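Local coordinates for outer membrane protein OMP121 (Bacteroides thetaiotaomicron, PDB 5FQ8), which is a calcium-binding TonB-dependent receptor, a plugged beta-barrel that probably takes up nutrients across the outer membrane, at residues Thr620-Gly624 and Gly625-Tyr629; Thr757-Pro760 and Val761-Lys765; Asp915-Lys918 and Arg919-Ala922; Leu552-Glu555 and Asn556-Phe559. All blocks are in the same frame, centred on the assembly; numbering follows the deposited sequence.

Interaction 1. Residues Thr620-Gly624 and Gly625-Tyr629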
loop_
_atom_site.group_PDB
_atom_site.type_symbol
_atom_site.label_atom_id
_atom_site.label_comp_id
_atom_site.label_asym_id
_atom_site.label_seq_id
_atom_site.Cartn_x
_atom_site.Cartn_y
_atom_site.Cartn_z
ATOM N N THR B 620 2.116 14.841 1.774
ATOM C CA THR B 620 1.070 14.272 2.591
ATOM C C THR B 620 1.603 13.951 3.971
ATOM O O THR B 620 2.794 13.701 4.152
ATOM C CB THR B 620 0.518 13.018 1.961
ATOM O OG1 THR B 620 -0.538 12.506 2.774
ATOM C CG2 THR B 620 1.584 12.000 1.891
ATOM N N PHE B 621 0.708 13.965 4.937
ATOM C CA PHE B 621 1.063 13.506 6.252
ATOM C C PHE B 621 0.883 11.993 6.294
ATOM O O PHE B 621 0.158 11.431 5.479
ATOM C CB PHE B 621 0.230 14.236 7.308
ATOM C CG PHE B 621 0.838 15.543 7.742
ATOM C CD1 PHE B 621 0.696 16.682 6.981
ATOM C CD2 PHE B 621 1.585 15.619 8.891
ATOM C CE1 PHE B 621 1.268 17.864 7.375
ATOM C CE2 PHE B 621 2.153 16.800 9.284
ATOM C CZ PHE B 621 1.996 17.922 8.525
ATOM N N PRO B 622 1.564 11.321 7.232
ATOM C CA PRO B 622 2.451 11.820 8.280
ATOM C C PRO B 622 3.784 12.393 7.838
ATOM O O PRO B 622 4.403 11.944 6.888
ATOM C CB PRO B 622 2.682 10.582 9.143
ATOM C CG PRO B 622 2.376 9.448 8.292
ATOM C CD PRO B 622 1.263 9.897 7.438
ATOM N N LEU B 623 4.184 13.412 8.586
ATOM C CA LEU B 623 5.474 14.078 8.513
ATOM C C LEU B 623 5.750 14.639 9.905
ATOM O O LEU B 623 4.855 15.226 10.504
ATOM C CB LEU B 623 5.457 15.233 7.512
ATOM C CG LEU B 623 5.164 15.206 6.023
ATOM C CD1 LEU B 623 4.588 16.548 5.666
ATOM C CD2 LEU B 623 6.434 14.988 5.267
ATOM N N GLY B 624 6.927 14.427 10.474
ATOM C CA GLY B 624 7.817 13.351 10.134
ATOM C C GLY B 624 7.756 12.568 11.430
ATOM O O GLY B 624 8.396 12.919 12.421
ATOM N N GLY B 625 6.939 11.526 11.427
ATOM C CA GLY B 625 6.549 10.848 12.631
ATOM C C GLY B 625 5.309 11.416 13.259
ATOM O O GLY B 625 4.823 10.864 14.248
ATOM N N VAL B 626 4.787 12.501 12.715
ATOM C CA VAL B 626 3.599 13.159 13.227
ATOM C C VAL B 626 2.468 12.967 12.236
ATOM O O VAL B 626 2.671 13.063 11.028
ATOM C CB VAL B 626 3.863 14.656 13.459
ATOM C CG1 VAL B 626 2.610 15.330 13.964
ATOM C CG2 VAL B 626 5.017 14.826 14.405
ATOM N N ASN B 627 1.286 12.700 12.739
ATOM C CA ASN B 627 0.118 12.695 11.891
ATOM C C ASN B 627 -0.613 13.997 12.083
ATOM O O ASN B 627 -0.522 14.620 13.132
ATOM C CB ASN B 627 -0.805 11.533 12.226
ATOM C CG ASN B 627 -1.742 11.215 11.102
ATOM O OD1 ASN B 627 -1.341 11.223 9.955
ATOM N ND2 ASN B 627 -2.992 10.952 11.415
ATOM N N ALA B 628 -1.347 14.414 11.062
ATOM C CA ALA B 628 -2.004 15.703 11.147
ATOM C C ALA B 628 -3.324 15.661 10.407
ATOM O O ALA B 628 -3.523 14.862 9.493
ATOM C CB ALA B 628 -1.117 16.816 10.600
ATOM N N TYR B 629 -4.225 16.529 10.834
ATOM C CA TYR B 629 -5.534 16.678 10.239
ATOM C C TYR B 629 -5.710 18.117 9.787
ATOM O O TYR B 629 -5.099 19.030 10.338
ATOM C CB TYR B 629 -6.600 16.264 11.231
ATOM C CG TYR B 629 -6.719 14.768 11.353
ATOM C CD1 TYR B 629 -7.502 14.050 10.463
ATOM C CD2 TYR B 629 -6.036 14.072 12.328
ATOM C CE1 TYR B 629 -7.617 12.686 10.551
ATOM C CE2 TYR B 629 -6.141 12.710 12.422
ATOM C CZ TYR B 629 -6.940 12.020 11.529
ATOM O OH TYR B 629 -7.068 10.656 11.595
#

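Interaction 2. Residues Thr757-Pro760 and Val761-Lys765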
loop_
_atom_site.group_PDB
_atom_site.type_symbol
_atom_site.label_atom_id
_atom_site.label_comp_id
_atom_site.label_asym_id
_atom_site.label_seq_id
_atom_site.Cartn_x
_atom_site.Cartn_y
_atom_site.Cartn_z
ATOM N N THR B 757 -23.747 31.126 -15.891
ATOM C CA THR B 757 -25.141 31.343 -15.519
ATOM C C THR B 757 -26.064 31.372 -16.729
ATOM O O THR B 757 -26.957 30.534 -16.849
ATOM C CB THR B 757 -25.289 32.624 -14.695
ATOM O OG1 THR B 757 -24.847 32.376 -13.362
ATOM C CG2 THR B 757 -26.729 33.048 -14.623
ATOM N N GLY B 758 -25.891 32.326 -17.629
ATOM C CA GLY B 758 -26.891 32.417 -18.680
ATOM C C GLY B 758 -26.522 31.707 -19.964
ATOM O O GLY B 758 -26.846 32.184 -21.049
ATOM N N MET B 759 -25.843 30.577 -19.859
ATOM C CA MET B 759 -25.214 29.907 -20.983
ATOM C C MET B 759 -25.488 28.412 -20.921
ATOM O O MET B 759 -25.905 27.891 -19.882
ATOM C CB MET B 759 -23.701 30.167 -20.973
ATOM C CG MET B 759 -23.310 31.604 -20.736
ATOM S SD MET B 759 -21.719 31.967 -21.450
ATOM C CE MET B 759 -22.009 31.510 -23.136
ATOM N N PRO B 760 -25.270 27.692 -22.015
ATOM C CA PRO B 760 -25.536 26.256 -22.001
ATOM C C PRO B 760 -24.564 25.528 -21.099
ATOM O O PRO B 760 -23.511 26.043 -20.729
ATOM C CB PRO B 760 -25.344 25.843 -23.464
ATOM C CG PRO B 760 -25.456 27.055 -24.237
ATOM C CD PRO B 760 -24.915 28.147 -23.366
ATOM N N VAL B 761 -24.934 24.301 -20.745
ATOM C CA VAL B 761 -24.033 23.471 -19.963
ATOM C C VAL B 761 -22.789 23.177 -20.772
ATOM O O VAL B 761 -22.868 22.807 -21.946
ATOM C CB VAL B 761 -24.727 22.175 -19.543
ATOM C CG1 VAL B 761 -23.703 21.164 -19.207
ATOM C CG2 VAL B 761 -25.593 22.415 -18.355
ATOM N N GLY B 762 -21.631 23.357 -20.157
ATOM C CA GLY B 762 -20.391 22.962 -20.788
ATOM C C GLY B 762 -19.754 24.009 -21.665
ATOM O O GLY B 762 -19.281 23.685 -22.748
ATOM N N VAL B 763 -19.700 25.258 -21.207
ATOM C CA VAL B 763 -19.065 26.315 -21.979
ATOM C C VAL B 763 -17.556 26.179 -21.907
ATOM O O VAL B 763 -16.993 25.916 -20.844
ATOM C CB VAL B 763 -19.514 27.683 -21.457
ATOM C CG1 VAL B 763 -18.782 28.774 -22.187
ATOM C CG2 VAL B 763 -20.988 27.830 -21.645
ATOM N N PHE B 764 -16.888 26.359 -23.041
ATOM C CA PHE B 764 -15.433 26.299 -23.105
ATOM C C PHE B 764 -14.842 27.695 -23.132
ATOM O O PHE B 764 -15.366 28.581 -23.806
ATOM C CB PHE B 764 -14.948 25.572 -24.348
ATOM C CG PHE B 764 -14.944 24.098 -24.231
ATOM C CD1 PHE B 764 -13.832 23.438 -23.770
ATOM C CD2 PHE B 764 -16.041 23.370 -24.615
ATOM C CE1 PHE B 764 -13.813 22.087 -23.684
ATOM C CE2 PHE B 764 -16.030 22.026 -24.549
ATOM C CZ PHE B 764 -14.908 21.372 -24.076
ATOM N N LYS B 765 -13.741 27.874 -22.405
ATOM C CA LYS B 765 -12.874 29.036 -22.518
ATOM C C LYS B 765 -11.476 28.566 -22.883
ATOM O O LYS B 765 -11.025 27.527 -22.420
ATOM C CB LYS B 765 -12.838 29.828 -21.226
ATOM C CG LYS B 765 -14.120 30.515 -20.866
ATOM C CD LYS B 765 -13.946 31.329 -19.625
ATOM C CE LYS B 765 -15.194 32.089 -19.270
ATOM N NZ LYS B 765 -14.980 32.928 -18.062
#

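Interaction 3. Residues Asp915-Lys918 and Arg919-Ala922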
loop_
_atom_site.group_PDB
_atom_site.type_symbol
_atom_site.label_atom_id
_atom_site.label_comp_id
_atom_site.label_asym_id
_atom_site.label_seq_id
_atom_site.Cartn_x
_atom_site.Cartn_y
_atom_site.Cartn_z
ATOM N N ASP B 915 -31.703 -15.833 -43.029
ATOM C CA ASP B 915 -32.469 -16.899 -42.395
ATOM C C ASP B 915 -32.641 -18.050 -43.387
ATOM O O ASP B 915 -33.235 -17.862 -44.450
ATOM C CB ASP B 915 -33.827 -16.355 -41.961
ATOM C CG ASP B 915 -34.151 -16.663 -40.528
ATOM O OD1 ASP B 915 -33.921 -17.813 -40.094
ATOM O OD2 ASP B 915 -34.646 -15.744 -39.838
ATOM N N LEU B 916 -32.131 -19.235 -43.058
ATOM C CA LEU B 916 -32.214 -20.356 -43.993
ATOM C C LEU B 916 -33.653 -20.852 -44.120
ATOM O O LEU B 916 -34.390 -20.889 -43.134
ATOM C CB LEU B 916 -31.322 -21.514 -43.557
ATOM C CG LEU B 916 -29.809 -21.329 -43.480
ATOM C CD1 LEU B 916 -29.159 -22.676 -43.492
ATOM C CD2 LEU B 916 -29.299 -20.506 -44.621
ATOM N N PRO B 917 -34.068 -21.260 -45.315
ATOM C CA PRO B 917 -35.429 -21.773 -45.506
ATOM C C PRO B 917 -35.702 -23.013 -44.674
ATOM O O PRO B 917 -34.927 -23.972 -44.685
ATOM C CB PRO B 917 -35.458 -22.100 -46.998
ATOM C CG PRO B 917 -34.022 -22.383 -47.331
ATOM C CD PRO B 917 -33.273 -21.361 -46.547
ATOM N N LYS B 918 -36.848 -23.005 -43.991
ATOM C CA LYS B 918 -37.215 -24.095 -43.099
ATOM C C LYS B 918 -37.182 -25.451 -43.784
ATOM O O LYS B 918 -37.090 -26.476 -43.103
ATOM C CB LYS B 918 -38.602 -23.841 -42.514
ATOM C CG LYS B 918 -38.613 -23.393 -41.057
ATOM C CD LYS B 918 -37.744 -22.146 -40.808
ATOM C CE LYS B 918 -37.771 -21.724 -39.339
ATOM N NZ LYS B 918 -37.042 -20.455 -39.089
ATOM N N ARG B 919 -37.236 -25.484 -45.112
ATOM C CA ARG B 919 -37.267 -26.755 -45.823
ATOM C C ARG B 919 -35.912 -27.440 -45.793
ATOM O O ARG B 919 -35.837 -28.665 -45.686
ATOM C CB ARG B 919 -37.724 -26.538 -47.265
ATOM C CG ARG B 919 -39.148 -26.013 -47.414
ATOM C CD ARG B 919 -39.244 -25.070 -48.604
ATOM N NE ARG B 919 -38.909 -23.695 -48.233
ATOM C CZ ARG B 919 -38.419 -22.783 -49.069
ATOM N NH1 ARG B 919 -38.184 -23.097 -50.335
ATOM N NH2 ARG B 919 -38.152 -21.556 -48.638
ATOM N N TRP B 920 -34.827 -26.672 -45.895
ATOM C CA TRP B 920 -33.502 -27.278 -45.905
ATOM C C TRP B 920 -33.205 -27.979 -44.598
ATOM O O TRP B 920 -32.413 -28.926 -44.564
ATOM C CB TRP B 920 -32.428 -26.228 -46.161
ATOM C CG TRP B 920 -32.443 -25.654 -47.533
ATOM C CD1 TRP B 920 -33.331 -25.921 -48.525
ATOM C CD2 TRP B 920 -31.519 -24.703 -48.067
ATOM N NE1 TRP B 920 -33.021 -25.198 -49.643
ATOM C CE2 TRP B 920 -31.909 -24.441 -49.387
ATOM C CE3 TRP B 920 -30.401 -24.048 -47.555
ATOM C CZ2 TRP B 920 -31.224 -23.559 -50.202
ATOM C CZ3 TRP B 920 -29.723 -23.171 -48.365
ATOM C CH2 TRP B 920 -30.136 -22.932 -49.674
ATOM N N LEU B 921 -33.796 -27.511 -43.516
ATOM C CA LEU B 921 -33.638 -28.126 -42.210
ATOM C C LEU B 921 -34.868 -28.982 -41.992
ATOM O O LEU B 921 -35.950 -28.469 -41.705
ATOM C CB LEU B 921 -33.506 -27.076 -41.122
ATOM C CG LEU B 921 -32.953 -25.722 -41.528
ATOM C CD1 LEU B 921 -33.275 -24.748 -40.431
ATOM C CD2 LEU B 921 -31.466 -25.821 -41.753
ATOM N N ALA B 922 -34.712 -30.286 -42.148
ATOM C CA ALA B 922 -35.832 -31.163 -41.879
ATOM C C ALA B 922 -35.272 -32.499 -41.454
ATOM O O ALA B 922 -35.678 -33.050 -40.432
ATOM C CB ALA B 922 -36.732 -31.294 -43.101
#

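Interaction 4. Residues Leu552-Glu555 and Asn556-Phe559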
loop_
_atom_site.group_PDB
_atom_site.type_symbol
_atom_site.label_atom_id
_atom_site.label_comp_id
_atom_site.label_asym_id
_atom_site.label_seq_id
_atom_site.Cartn_x
_atom_site.Cartn_y
_atom_site.Cartn_z
ATOM N N LEU B 552 -30.035 13.923 2.757
ATOM C CA LEU B 552 -30.461 15.289 2.985
ATOM C C LEU B 552 -30.418 15.613 4.474
ATOM O O LEU B 552 -30.443 14.704 5.303
ATOM C CB LEU B 552 -31.877 15.498 2.440
ATOM C CG LEU B 552 -32.007 15.525 0.908
ATOM C CD1 LEU B 552 -33.446 15.567 0.467
ATOM C CD2 LEU B 552 -31.258 16.703 0.323
ATOM N N PRO B 553 -30.324 16.889 4.863
ATOM C CA PRO B 553 -30.241 17.226 6.289
ATOM C C PRO B 553 -31.346 16.572 7.105
ATOM O O PRO B 553 -32.474 16.418 6.643
ATOM C CB PRO B 553 -30.370 18.750 6.293
ATOM C CG PRO B 553 -29.847 19.173 5.022
ATOM C CD PRO B 553 -30.167 18.090 4.029
ATOM N N LYS B 554 -31.001 16.194 8.336
ATOM C CA LYS B 554 -31.919 15.427 9.168
ATOM C C LYS B 554 -33.273 16.107 9.293
ATOM O O LYS B 554 -34.306 15.438 9.340
ATOM C CB LYS B 554 -31.308 15.199 10.557
ATOM C CG LYS B 554 -30.204 14.151 10.596
ATOM C CD LYS B 554 -29.732 13.826 12.006
ATOM C CE LYS B 554 -28.787 14.905 12.514
ATOM N NZ LYS B 554 -28.099 14.553 13.787
ATOM N N GLU B 555 -33.296 17.428 9.335
ATOM C CA GLU B 555 -34.547 18.149 9.513
ATOM C C GLU B 555 -35.284 18.384 8.205
ATOM O O GLU B 555 -36.310 19.070 8.195
ATOM C CB GLU B 555 -34.279 19.487 10.197
ATOM C CG GLU B 555 -33.704 19.365 11.605
ATOM C CD GLU B 555 -33.296 20.701 12.219
ATOM O OE1 GLU B 555 -33.289 21.718 11.487
ATOM O OE2 GLU B 555 -32.986 20.728 13.439
ATOM N N ASN B 556 -34.793 17.821 7.111
ATOM C CA ASN B 556 -35.353 18.095 5.802
ATOM C C ASN B 556 -35.099 16.905 4.883
ATOM O O ASN B 556 -34.599 17.047 3.772
ATOM C CB ASN B 556 -34.759 19.386 5.240
ATOM C CG ASN B 556 -35.611 20.001 4.162
ATOM O OD1 ASN B 556 -36.478 19.347 3.597
ATOM N ND2 ASN B 556 -35.374 21.272 3.871
ATOM N N ARG B 557 -35.447 15.707 5.345
ATOM C CA ARG B 557 -35.263 14.510 4.536
ATOM C C ARG B 557 -36.402 14.300 3.556
ATOM O O ARG B 557 -36.187 13.733 2.486
ATOM C CB ARG B 557 -35.171 13.267 5.417
ATOM C CG ARG B 557 -34.053 13.214 6.407
ATOM C CD ARG B 557 -33.897 11.793 6.887
ATOM N NE ARG B 557 -33.047 11.675 8.061
ATOM C CZ ARG B 557 -31.719 11.664 8.028
ATOM N NH1 ARG B 557 -31.078 11.773 6.879
ATOM N NH2 ARG B 557 -31.032 11.549 9.148
ATOM N N SER B 558 -37.604 14.735 3.908
ATOM C CA SER B 558 -38.806 14.402 3.159
ATOM C C SER B 558 -39.011 15.333 1.974
ATOM O O SER B 558 -38.999 16.559 2.131
ATOM C CB SER B 558 -40.018 14.475 4.084
ATOM O OG SER B 558 -41.225 14.660 3.374
ATOM N N PHE B 559 -39.215 14.752 0.788
ATOM C CA PHE B 559 -39.660 15.517 -0.369
ATOM C C PHE B 559 -40.782 14.789 -1.094
ATOM O O PHE B 559 -40.781 13.564 -1.197
ATOM C CB PHE B 559 -38.517 15.819 -1.345
ATOM C CG PHE B 559 -37.716 14.617 -1.763
ATOM C CD1 PHE B 559 -36.653 14.192 -1.015
ATOM C CD2 PHE B 559 -37.996 13.958 -2.938
ATOM C CE1 PHE B 559 -35.910 13.126 -1.408
ATOM C CE2 PHE B 559 -37.254 12.893 -3.335
ATOM C CZ PHE B 559 -36.213 12.475 -2.575
#

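Interaction 1. Residues Thr620-Gly624 and Gly625-Tyr629
Phe621 and Ala628 meet face-on where the chain doubles back: the methyl CB of Ala628 lies 3.5 Å from the centroid of the Phe621 ring, 17° off the ring normal, in a CH-pi contact displaced slightly toward the rim. The opposite face is covered by Leu623, whose CD1 stands above the ring centre, so the ring is sandwiched between two aliphatic groups. At the edge, in the ring plane, comes the carbonyl of Val626, with its O 3.5 Å from Phe621 CD2. With CG anti to the carbonyl carbon (chi1 -87°), the ring reaches across to the returning limb. The Val626 oxygen also accepts a bent hydrogen bond of 2.9 Å from Leu623 N, which brings the two limbs together. Next to it the Pro622 ring crosses Asn627 at a slant, CD being 3.9 Å from OD1. Replacing Phe621 with an alanine would probably leave the Ala628 methyl and Leu623 CD1 without the surface that separates them, opening a gap between the limbs. Phe621 and Val626 also pack on apolar side chains of another protein, and Asn627 ND2 makes weak hydrogen bonds to Thr498 and Lys506 of the second subunit. The arrangement is that of a tight chain reversal with the glycine pair Gly624-Gly625 at its tip, within a long, probably extracellular loop of a TonB-dependent barrel that here meets partner chains.

Interaction 2. Residues Thr757-Pro760 and Val761-Lys765
Val761 O, on the residue that follows Pro760, accepts a hydrogen bond from Asn799 ND2, while the amide N of the same residue is held weakly by Ser729 OG. Farther back, the hydroxyl of Thr757 is gripped by two backbone groups, Gly740 O and, weakly, Leu734 N. Inside the bend no hydrogen bond joins the two segments, and the side-chain contact is mainly apolar. One methyl does most of the touching: Val763 CG2 lies 3.6 Å from Met759 CB and also rests against the carbonyl of Pro760, 3.2 Å from its O. It points there because CG1 takes the place anti to the backbone N (chi1 176°), which sets CG2 anti to the carbonyl carbon. The methionine crosses the valine at roughly a right angle, and a bend at chi3 (57°) returns its CE to 4.1 Å from Val763 CG2. Pro760 adds a looser contact, its CD 4.3 Å from Val763 CG2. Gly762 turns the corner between Pro760 and Val763 with a positive phi of 88°, a region disfavoured for residues bearing a CB. Beyond it the chain enters strand 763-766, which runs antiparallel to both 752-756 and 793-794 in a small four-stranded sheet, where Met759 and Val763 both pack on Ile794.

Interaction 3. Residues Asp915-Lys918 and Arg919-Ala922
Two flat groups, the Trp920 indole and the Arg919 guanidinium, are each met on one face by the same proline. Pro917 CG sits over the indole, 3.5 Å from the centroid of the five-membered ring and only 9° off its normal, a CH-pi contact aimed almost straight down at the pi cloud. The neighbouring proline carbon, CB, lies over a face of the guanidinium, 3.2 Å from Arg919 NH2. To get there the arginine folds back on itself, bent at chi2 and again at chi3 (-87°), rather than extending away from the turn. Leu916 reaches the indole obliquely, with CD1 4.5 Å from Trp920 CE3; the same CD1 is 4.3 Å from Leu921 CD2. The backbone explains why these side chains gather: Trp920 N donates a bent hydrogen bond of 3.0 Å to Pro917 O, closing a beta-turn through Lys918 and Arg919, whose backbone angles are near type I. With a glycine in place of Pro917, the indole and guanidinium would probably both lose the surface they rest on and be set free to turn, and the backbone ahead of the turn would be less restricted. The turn lies at the surface, in the probably periplasmic connection between barrel strands 899-915 and 928-941. Leu916 and Leu921 both pack on Val929, and Lys918 on Ala928, so the turn folds back onto the start of the second strand.

Interaction 4. Residues Leu552-Glu555 and Asn556-Phe559
Leu552 reaches past the turn to the ring of Phe559, the two side chains crossing at about a right angle with CD1 of the leucine 3.8 Å from CD1 of the phenylalanine. The ring is directed there by a chi1 of 52°, which places its CG between the backbone N and the carbonyl carbon. Nearer the backbone, Leu552 CB lies 3.4 Å from Asn556 O, and Pro642 packs against Leu552, Asn556 and Phe559 alike. What brings these residues together is a type I beta-turn, Pro553-Lys554-Glu555-Asn556, in the probably extracellular loop between barrel strands 538-549 and 558-569. Its closing hydrogen bond, Asn556 N to Pro553 O at 2.8 Å, is fairly straight at the hydrogen (155°). On the turn itself, Lys554 and Arg557 run side by side and point the same way. One face of the guanidinium lies over the CA of Lys554, and Arg557 NH2 is 3.1 Å from Lys554 CG, so the arginine rests on the aliphatic part of the lysine. The like charges stay apart, Lys554 NZ being 6.3 Å from Arg557 NH2. That NH2 hydrogen-bonds to a polar side chain of another protein, while Arg557 NH1 makes weak hydrogen bonds to the carbonyls of Ser549 and Ser550, tying the arginine back to the end of the preceding strand.

All four contacts are local, formed where the chain bends or turns, yet their chemistry follows their place in the fold. Interaction 2 is the most buried, an apolar corner in a small sheet apart from the barrel wall. Interactions 1 and 4 are partly buried in loops that meet other protein chains, the first through an aromatic ring, a valine and backbone groups, the second through Lys554 and Arg557. Interaction 3 is at the surface, touched by no other protein chain of the assembly, and leans on a proline. It and interaction 4 each join consecutive antiparallel barrel strands and share a hydrogen-bonded beta-turn. The centres of interactions 1 and 3 are about 75 Å apart, on opposite sides of the chain's centre.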